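Local coordinates for protein putative NADH-flavin reductase (Streptococcus pneumoniae TIGR4, PDB 4R01) that probably binds NAD(P)H in a Rossmann-type alpha/beta fold and may act as an NADH-flavin reductase, an assignment that remains putative, at residues 22-27 with 191-196; 79-84 with 132-137. All blocks are in the same frame, centred on the assembly; numbering follows the deposited sequence.

Contact 1 (22-27 with 191-196); sequences VKRGHE and LVDELE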
ATOM      1  N   VAL A  22      -5.870 -14.022 -34.710  1.00 54.53           N
ATOM      2  CA  VAL A  22      -6.525 -14.879 -35.691  1.00 54.75           C
ATOM      3  C   VAL A  22      -8.002 -14.509 -35.814  1.00 58.02           C
ATOM      4  O   VAL A  22      -8.537 -14.420 -36.920  1.00 62.39           O
ATOM      5  CB  VAL A  22      -6.384 -16.377 -35.328  1.00 53.48           C
ATOM      6  CG1 VAL A  22      -7.439 -17.214 -36.036  1.00 56.58           C
ATOM      7  CG2 VAL A  22      -4.988 -16.879 -35.671  1.00 50.11           C
ATOM      8  N   LYS A  23      -8.617 -14.254 -34.678  1.00 55.68           N
ATOM      9  CA  LYS A  23     -10.006 -13.894 -34.605  1.00 59.41           C
ATOM     10  C   LYS A  23     -10.264 -12.601 -35.360  1.00 61.58           C
ATOM     11  O   LYS A  23     -11.297 -12.434 -35.948  1.00 63.25           O
ATOM     12  CB  LYS A  23     -10.409 -13.765 -33.166  1.00 59.80           C
ATOM     13  CG  LYS A  23     -11.670 -14.489 -32.775  1.00 64.17           C
ATOM     14  CD  LYS A  23     -12.292 -13.881 -31.516  1.00 63.99           C
ATOM     15  CE  LYS A  23     -13.075 -12.604 -31.797  1.00 65.12           C
ATOM     16  NZ  LYS A  23     -14.008 -12.211 -30.714  1.00 63.06           N
ATOM     17  N   ARG A  24      -9.323 -11.681 -35.309  1.00 65.65           N
ATOM     18  CA  ARG A  24      -9.424 -10.388 -35.977  1.00 70.49           C
ATOM     19  C   ARG A  24      -9.345 -10.553 -37.494  1.00 72.54           C
ATOM     20  O   ARG A  24      -9.790  -9.685 -38.244  1.00 77.61           O
ATOM     21  CB  ARG A  24      -8.325  -9.439 -35.492  1.00 71.70           C
ATOM     22  CG  ARG A  24      -8.299  -9.196 -33.987  1.00 69.27           C
ATOM     23  CD  ARG A  24      -9.377  -8.226 -33.536  1.00 71.67           C
ATOM     24  NE  ARG A  24      -9.271  -7.929 -32.109  1.00 69.81           N
ATOM     25  CZ  ARG A  24      -8.599  -6.898 -31.602  1.00 68.97           C
ATOM     26  NH1 ARG A  24      -7.970  -6.050 -32.405  1.00 71.80           N
ATOM     27  NH2 ARG A  24      -8.557  -6.713 -30.290  1.00 66.13           N
ATOM     28  N   GLY A  25      -8.768 -11.666 -37.938  1.00 69.14           N
ATOM     29  CA  GLY A  25      -8.719 -11.987 -39.355  1.00 69.64           C
ATOM     30  C   GLY A  25      -7.338 -11.917 -39.980  1.00 67.78           C
ATOM     31  O   GLY A  25      -7.188 -12.115 -41.185  1.00 72.16           O
ATOM     32  N   HIS A  26      -6.326 -11.635 -39.166  1.00 64.41           N
ATOM     33  CA  HIS A  26      -4.954 -11.549 -39.657  1.00 65.69           C
ATOM     34  C   HIS A  26      -4.381 -12.936 -39.923  1.00 64.84           C
ATOM     35  O   HIS A  26      -4.801 -13.913 -39.305  1.00 63.53           O
ATOM     36  CB  HIS A  26      -4.073 -10.803 -38.654  1.00 63.21           C
ATOM     37  CG  HIS A  26      -4.639  -9.490 -38.212  1.00 66.04           C
ATOM     38  ND1 HIS A  26      -4.421  -8.317 -38.900  1.00 69.52           N
ATOM     39  CD2 HIS A  26      -5.411  -9.165 -37.149  1.00 63.73           C
ATOM     40  CE1 HIS A  26      -5.039  -7.325 -38.283  1.00 68.95           C
ATOM     41  NE2 HIS A  26      -5.648  -7.813 -37.219  1.00 66.05           N
ATOM     42  N   GLU A  27      -3.424 -13.027 -40.844  1.00 65.93           N
ATOM     43  CA  GLU A  27      -2.738 -14.294 -41.077  1.00 66.36           C
ATOM     44  C   GLU A  27      -1.484 -14.377 -40.205  1.00 60.16           C
ATOM     45  O   GLU A  27      -0.535 -13.608 -40.363  1.00 57.09           O
ATOM     46  CB  GLU A  27      -2.406 -14.485 -42.568  1.00 73.54           C
ATOM     47  CG  GLU A  27      -1.505 -13.437 -43.212  1.00 77.79           C
ATOM     48  CD  GLU A  27      -1.221 -13.743 -44.677  1.00 84.47           C
ATOM     49  OE1 GLU A  27      -0.659 -14.823 -44.965  1.00 83.86           O
ATOM     50  OE2 GLU A  27      -1.555 -12.906 -45.542  1.00 88.93           O
ATOM     51  N   LEU A 191      -2.941  -5.348 -27.021  1.00 36.60           N
ATOM     52  CA  LEU A 191      -1.742  -5.439 -27.845  1.00 37.24           C
ATOM     53  C   LEU A 191      -2.080  -5.462 -29.341  1.00 40.12           C
ATOM     54  O   LEU A 191      -1.410  -4.814 -30.144  1.00 42.99           O
ATOM     55  CB  LEU A 191      -0.930  -6.677 -27.455  1.00 36.53           C
ATOM     56  CG  LEU A 191       0.472  -6.829 -28.050  1.00 36.42           C
ATOM     57  CD1 LEU A 191       1.401  -7.484 -27.043  1.00 37.39           C
ATOM     58  CD2 LEU A 191       0.434  -7.636 -29.337  1.00 34.51           C
ATOM     59  N   VAL A 192      -3.118  -6.206 -29.712  1.00 40.96           N
ATOM     60  CA  VAL A 192      -3.536  -6.278 -31.111  1.00 47.11           C
ATOM     61  C   VAL A 192      -4.162  -4.952 -31.554  1.00 50.04           C
ATOM     62  O   VAL A 192      -4.069  -4.570 -32.723  1.00 51.22           O
ATOM     63  CB  VAL A 192      -4.529  -7.443 -31.346  1.00 47.02           C
ATOM     64  CG1 VAL A 192      -4.985  -7.487 -32.796  1.00 44.74           C
ATOM     65  CG2 VAL A 192      -3.884  -8.764 -30.969  1.00 47.96           C
ATOM     66  N   ASP A 193      -4.787  -4.243 -30.616  1.00 49.06           N
ATOM     67  CA  ASP A 193      -5.317  -2.912 -30.901  1.00 49.44           C
ATOM     68  C   ASP A 193      -4.190  -1.961 -31.287  1.00 45.17           C
ATOM     69  O   ASP A 193      -4.339  -1.140 -32.188  1.00 47.63           O
ATOM     70  CB  ASP A 193      -6.083  -2.353 -29.701  1.00 51.71           C
ATOM     71  CG  ASP A 193      -7.435  -3.011 -29.514  1.00 55.56           C
ATOM     72  OD1 ASP A 193      -7.865  -3.758 -30.417  1.00 59.52           O
ATOM     73  OD2 ASP A 193      -8.073  -2.772 -28.466  1.00 54.54           O
ATOM     74  N   GLU A 194      -3.062  -2.082 -30.597  1.00 43.46           N
ATOM     75  CA  GLU A 194      -1.887  -1.276 -30.902  1.00 44.71           C
ATOM     76  C   GLU A 194      -1.282  -1.696 -32.245  1.00 52.09           C
ATOM     77  O   GLU A 194      -0.546  -0.938 -32.872  1.00 56.66           O
ATOM     78  CB  GLU A 194      -0.857  -1.391 -29.768  1.00 39.33           C
ATOM     79  CG  GLU A 194       0.479  -0.708 -30.030  1.00 43.30           C
ATOM     80  CD  GLU A 194       0.353   0.794 -30.213  1.00 48.32           C
ATOM     81  OE1 GLU A 194      -0.535   1.402 -29.577  1.00 50.40           O
ATOM     82  OE2 GLU A 194       1.137   1.363 -31.002  1.00 48.24           O
ATOM     83  N   LEU A 195      -1.605  -2.905 -32.693  1.00 53.77           N
ATOM     84  CA  LEU A 195      -1.151  -3.373 -34.000  1.00 56.66           C
ATOM     85  C   LEU A 195      -2.026  -2.804 -35.105  1.00 57.65           C
ATOM     86  O   LEU A 195      -1.528  -2.330 -36.124  1.00 61.30           O
ATOM     87  CB  LEU A 195      -1.150  -4.900 -34.061  1.00 58.04           C
ATOM     88  CG  LEU A 195      -0.004  -5.571 -33.310  1.00 58.52           C
ATOM     89  CD1 LEU A 195      -0.183  -7.076 -33.307  1.00 59.51           C
ATOM     90  CD2 LEU A 195       1.318  -5.185 -33.948  1.00 60.53           C
ATOM     91  N   GLU A 196      -3.334  -2.849 -34.892  1.00 54.62           N
ATOM     92  CA  GLU A 196      -4.289  -2.304 -35.847  1.00 60.72           C
ATOM     93  C   GLU A 196      -4.305  -0.774 -35.832  1.00 65.71           C
ATOM     94  O   GLU A 196      -4.217  -0.123 -36.880  1.00 70.57           O
ATOM     95  CB  GLU A 196      -5.689  -2.850 -35.550  1.00 62.76           C
ATOM     96  CG  GLU A 196      -5.872  -4.329 -35.866  1.00 65.37           C
ATOM     97  CD  GLU A 196      -7.202  -4.861 -35.366  1.00 68.47           C
ATOM     98  OE1 GLU A 196      -8.142  -4.053 -35.223  1.00 70.41           O
ATOM     99  OE2 GLU A 196      -7.300  -6.074 -35.081  1.00 68.69           O
TER
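A salt-bridge network on one face of the Rossmann-fold sheet joins R24, at the end of helix 12-24, to D193 and E196 in the last turns of helix 184-196, and H26, just beyond the first helix, adds a hydrogen bond to E196. The backbones stay apart, with R24 CA and V192 CA 8.7 Å from one another. R24 reaches across with a chain bent at chi2 (-77°), and its NH1 bonds both E196 OE2 at 2.8 Å and D193 OD1 at 3.0 Å. NH2 adds a weak bond to the same D193 OD1, while E20 OE2 holds NE in a salt bridge. V192 CG1 lies over one face of the guanidinium, 3.3 Å from R24 NH1, as both carboxylates sit at its edge. Beyond R24 the chain turns out of the helix at G25 in a Schellman motif and brings H26 alongside. H26 ND1 is bound to the backbone N of M2, which helps fix the ring's rotation, and D193 OD2 is taken by Y165. The two donors on E196 OE2 reach it from opposite faces of the carboxylate plane, H26 NE2 at 3.2 Å in an almost straight bond (177°) lying in the imidazole plane.

Contact 2 (79-84 with 132-137); sequences KSIELF and ADELDL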
ATOM      1  N   LYS A  79      19.655 -10.817 -25.264  1.00 43.71           N
ATOM      2  CA  LYS A  79      20.247 -11.359 -26.481  1.00 45.48           C
ATOM      3  C   LYS A  79      19.212 -11.430 -27.597  1.00 42.54           C
ATOM      4  O   LYS A  79      19.547 -11.266 -28.770  1.00 42.46           O
ATOM      5  CB  LYS A  79      20.850 -12.741 -26.226  1.00 50.22           C
ATOM      6  CG  LYS A  79      21.813 -13.200 -27.311  1.00 52.74           C
ATOM      7  CD  LYS A  79      22.179 -14.667 -27.150  1.00 57.46           C
ATOM      8  CE  LYS A  79      23.144 -15.118 -28.241  1.00 61.56           C
ATOM      9  NZ  LYS A  79      23.173 -16.600 -28.397  1.00 61.59           N
ATOM     10  N   SER A  80      17.955 -11.663 -27.227  1.00 37.92           N
ATOM     11  CA  SER A  80      16.876 -11.734 -28.208  1.00 41.59           C
ATOM     12  C   SER A  80      16.666 -10.375 -28.867  1.00 39.72           C
ATOM     13  O   SER A  80      16.468 -10.290 -30.079  1.00 40.24           O
ATOM     14  CB  SER A  80      15.577 -12.220 -27.560  1.00 42.35           C
ATOM     15  OG  SER A  80      15.080 -11.275 -26.628  1.00 45.64           O
ATOM     16  N   ILE A  81      16.721  -9.317 -28.063  1.00 38.59           N
ATOM     17  CA  ILE A  81      16.609  -7.955 -28.572  1.00 39.69           C
ATOM     18  C   ILE A  81      17.718  -7.649 -29.570  1.00 43.37           C
ATOM     19  O   ILE A  81      17.461  -7.142 -30.662  1.00 40.97           O
ATOM     20  CB  ILE A  81      16.666  -6.921 -27.438  1.00 42.26           C
ATOM     21  CG1 ILE A  81      15.497  -7.124 -26.477  1.00 40.10           C
ATOM     22  CG2 ILE A  81      16.658  -5.511 -28.004  1.00 43.35           C
ATOM     23  CD1 ILE A  81      14.138  -7.011 -27.131  1.00 40.54           C
ATOM     24  N   GLU A  82      18.951  -7.964 -29.184  1.00 48.43           N
ATOM     25  CA  GLU A  82      20.110  -7.747 -30.040  1.00 54.88           C
ATOM     26  C   GLU A  82      19.947  -8.498 -31.356  1.00 55.58           C
ATOM     27  O   GLU A  82      20.291  -7.988 -32.421  1.00 58.91           O
ATOM     28  CB  GLU A  82      21.390  -8.191 -29.332  1.00 63.23           C
ATOM     29  CG  GLU A  82      22.621  -7.390 -29.717  1.00 73.60           C
ATOM     30  CD  GLU A  82      22.645  -6.016 -29.073  1.00 77.19           C
ATOM     31  OE1 GLU A  82      22.677  -5.944 -27.828  1.00 75.26           O
ATOM     32  OE2 GLU A  82      22.628  -5.009 -29.813  1.00 81.87           O
ATOM     33  N   LEU A  83      19.408  -9.711 -31.270  1.00 52.78           N
ATOM     34  CA  LEU A  83      19.162 -10.535 -32.447  1.00 54.27           C
ATOM     35  C   LEU A  83      18.085  -9.941 -33.347  1.00 54.76           C
ATOM     36  O   LEU A  83      18.276  -9.808 -34.558  1.00 47.20           O
ATOM     37  CB  LEU A  83      18.758 -11.950 -32.035  1.00 50.88           C
ATOM     38  CG  LEU A  83      18.152 -12.789 -33.162  1.00 51.79           C
ATOM     39  CD1 LEU A  83      19.219 -13.230 -34.158  1.00 53.77           C
ATOM     40  CD2 LEU A  83      17.408 -13.982 -32.599  1.00 52.31           C
ATOM     41  N   PHE A  84      16.948  -9.595 -32.749  1.00 48.70           N
ATOM     42  CA  PHE A  84      15.826  -9.062 -33.509  1.00 46.74           C
ATOM     43  C   PHE A  84      16.176  -7.740 -34.174  1.00 50.11           C
ATOM     44  O   PHE A  84      15.752  -7.475 -35.300  1.00 52.32           O
ATOM     45  CB  PHE A  84      14.604  -8.893 -32.613  1.00 42.51           C
ATOM     46  CG  PHE A  84      13.803 -10.148 -32.449  1.00 45.72           C
ATOM     47  CD1 PHE A  84      13.177 -10.726 -33.541  1.00 48.42           C
ATOM     48  CD2 PHE A  84      13.669 -10.748 -31.208  1.00 45.89           C
ATOM     49  CE1 PHE A  84      12.439 -11.881 -33.401  1.00 48.13           C
ATOM     50  CE2 PHE A  84      12.930 -11.903 -31.060  1.00 46.07           C
ATOM     51  CZ  PHE A  84      12.312 -12.468 -32.160  1.00 48.20           C
ATOM     52  N   ALA A 132      13.808  -5.425 -17.654  1.00 35.99           N
ATOM     53  CA  ALA A 132      14.188  -4.018 -17.589  1.00 33.77           C
ATOM     54  C   ALA A 132      15.420  -3.750 -18.448  1.00 39.36           C
ATOM     55  O   ALA A 132      15.479  -2.751 -19.168  1.00 30.08           O
ATOM     56  CB  ALA A 132      14.441  -3.598 -16.146  1.00 30.20           C
ATOM     57  N   ASP A 133      16.402  -4.647 -18.363  1.00 41.37           N
ATOM     58  CA  ASP A 133      17.584  -4.590 -19.221  1.00 44.82           C
ATOM     59  C   ASP A 133      17.166  -4.690 -20.678  1.00 43.24           C
ATOM     60  O   ASP A 133      17.740  -4.044 -21.552  1.00 47.05           O
ATOM     61  CB  ASP A 133      18.564  -5.716 -18.882  1.00 49.82           C
ATOM     62  CG  ASP A 133      19.188  -5.557 -17.509  1.00 58.46           C
ATOM     63  OD1 ASP A 133      18.784  -4.637 -16.766  1.00 60.44           O
ATOM     64  OD2 ASP A 133      20.084  -6.360 -17.169  1.00 62.56           O
ATOM     65  N   GLU A 134      16.153  -5.514 -20.916  1.00 43.32           N
ATOM     66  CA  GLU A 134      15.583  -5.713 -22.240  1.00 45.29           C
ATOM     67  C   GLU A 134      15.065  -4.399 -22.814  1.00 43.63           C
ATOM     68  O   GLU A 134      15.367  -4.045 -23.954  1.00 43.88           O
ATOM     69  CB  GLU A 134      14.459  -6.750 -22.163  1.00 46.73           C
ATOM     70  CG  GLU A 134      13.763  -7.056 -23.468  1.00 49.34           C
ATOM     71  CD  GLU A 134      12.824  -8.243 -23.352  1.00 52.19           C
ATOM     72  OE1 GLU A 134      12.430  -8.581 -22.215  1.00 51.08           O
ATOM     73  OE2 GLU A 134      12.486  -8.843 -24.395  1.00 55.59           O
ATOM     74  N   LEU A 135      14.293  -3.675 -22.008  1.00 38.34           N
ATOM     75  CA  LEU A 135      13.730  -2.397 -22.426  1.00 35.03           C
ATOM     76  C   LEU A 135      14.813  -1.332 -22.601  1.00 38.42           C
ATOM     77  O   LEU A 135      14.762  -0.537 -23.542  1.00 41.09           O
ATOM     78  CB  LEU A 135      12.681  -1.926 -21.415  1.00 33.48           C
ATOM     79  CG  LEU A 135      12.147  -0.500 -21.568  1.00 37.42           C
ATOM     80  CD1 LEU A 135      11.465  -0.315 -22.912  1.00 34.44           C
ATOM     81  CD2 LEU A 135      11.196  -0.156 -20.424  1.00 39.33           C
ATOM     82  N   ASP A 136      15.793  -1.323 -21.701  1.00 36.42           N
ATOM     83  CA  ASP A 136      16.877  -0.345 -21.766  1.00 40.37           C
ATOM     84  C   ASP A 136      17.689  -0.499 -23.051  1.00 43.11           C
ATOM     85  O   ASP A 136      18.158   0.486 -23.622  1.00 46.88           O
ATOM     86  CB  ASP A 136      17.798  -0.467 -20.547  1.00 40.25           C
ATOM     87  CG  ASP A 136      17.122  -0.034 -19.255  1.00 40.58           C
ATOM     88  OD1 ASP A 136      16.099   0.682 -19.326  1.00 35.78           O
ATOM     89  OD2 ASP A 136      17.620  -0.402 -18.168  1.00 41.49           O
ATOM     90  N   LEU A 137      17.845  -1.736 -23.504  1.00 43.70           N
ATOM     91  CA  LEU A 137      18.605  -2.012 -24.718  1.00 45.46           C
ATOM     92  C   LEU A 137      17.844  -1.547 -25.959  1.00 44.98           C
ATOM     93  O   LEU A 137      18.446  -1.095 -26.932  1.00 47.53           O
ATOM     94  CB  LEU A 137      18.930  -3.504 -24.815  1.00 45.70           C
ATOM     95  CG  LEU A 137      19.916  -3.932 -25.903  1.00 51.93           C
ATOM     96  CD1 LEU A 137      21.220  -3.156 -25.784  1.00 56.73           C
ATOM     97  CD2 LEU A 137      20.174  -5.423 -25.816  1.00 50.80           C
TER
HETATM   98  O   HOH W   1      12.465 -11.151 -26.588  1.00 43.67           O
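Two neighbouring helices, 76-88 and 125-138, pack here side by side in a buried contact made mostly by van der Waals packing, with a polar link that runs through a water. Their short segments run nearly parallel, at 26°, with axes 9.5 Å apart. I81 fills the middle: its CG1 meets the aliphatic CG of E134 at 3.5 Å, the two side chains crossing at about a right angle, and its CD1 lies 3.7 Å from E134 OE2. The side chains of I81 and L137 run past each other in opposite directions, with I81 CG2 4.1 Å from L137 CD2. Both helices belong to the alternating beta-alpha pattern of the Rossmann fold, following strands 61-64 and 94-98; I81 also touches F95 and E134 touches V97, so the interface rests on the sheet. With CG anti to the backbone N (chi1 180°) and an extended chain, E134 carries its carboxylate to the water, which donates to E134 OE2 and to S80 OG. S80 OG is bonded to the carbonyl O of H77 as well. On the far side of I81 from this water, E82 bends at chi2 (76°) and lays its OE1 against L137 CD2 at 3.3 Å, while its OE2 forms a salt bridge with K141.

In the fold
From the N terminus, the chain runs through strand 3-7 and helix 12-24; residues 22-27, at the end of that helix and just beyond it, meet helix 184-196 much later in the chain. That pairing, contact 1, closes a loop of 163 residues, and contact 2 is nested entirely within it, where helix 125-138 returns to helix 76-88 after a much shorter excursion of 47 residues. Contact 1 therefore joins early and late parts of the Rossmann fold, whereas contact 2 joins two helices from its middle. The contacts lie on opposite sides of the chain's centre, with their own centres 24 Å apart and nearest atoms about 11 Å apart, so they do not touch.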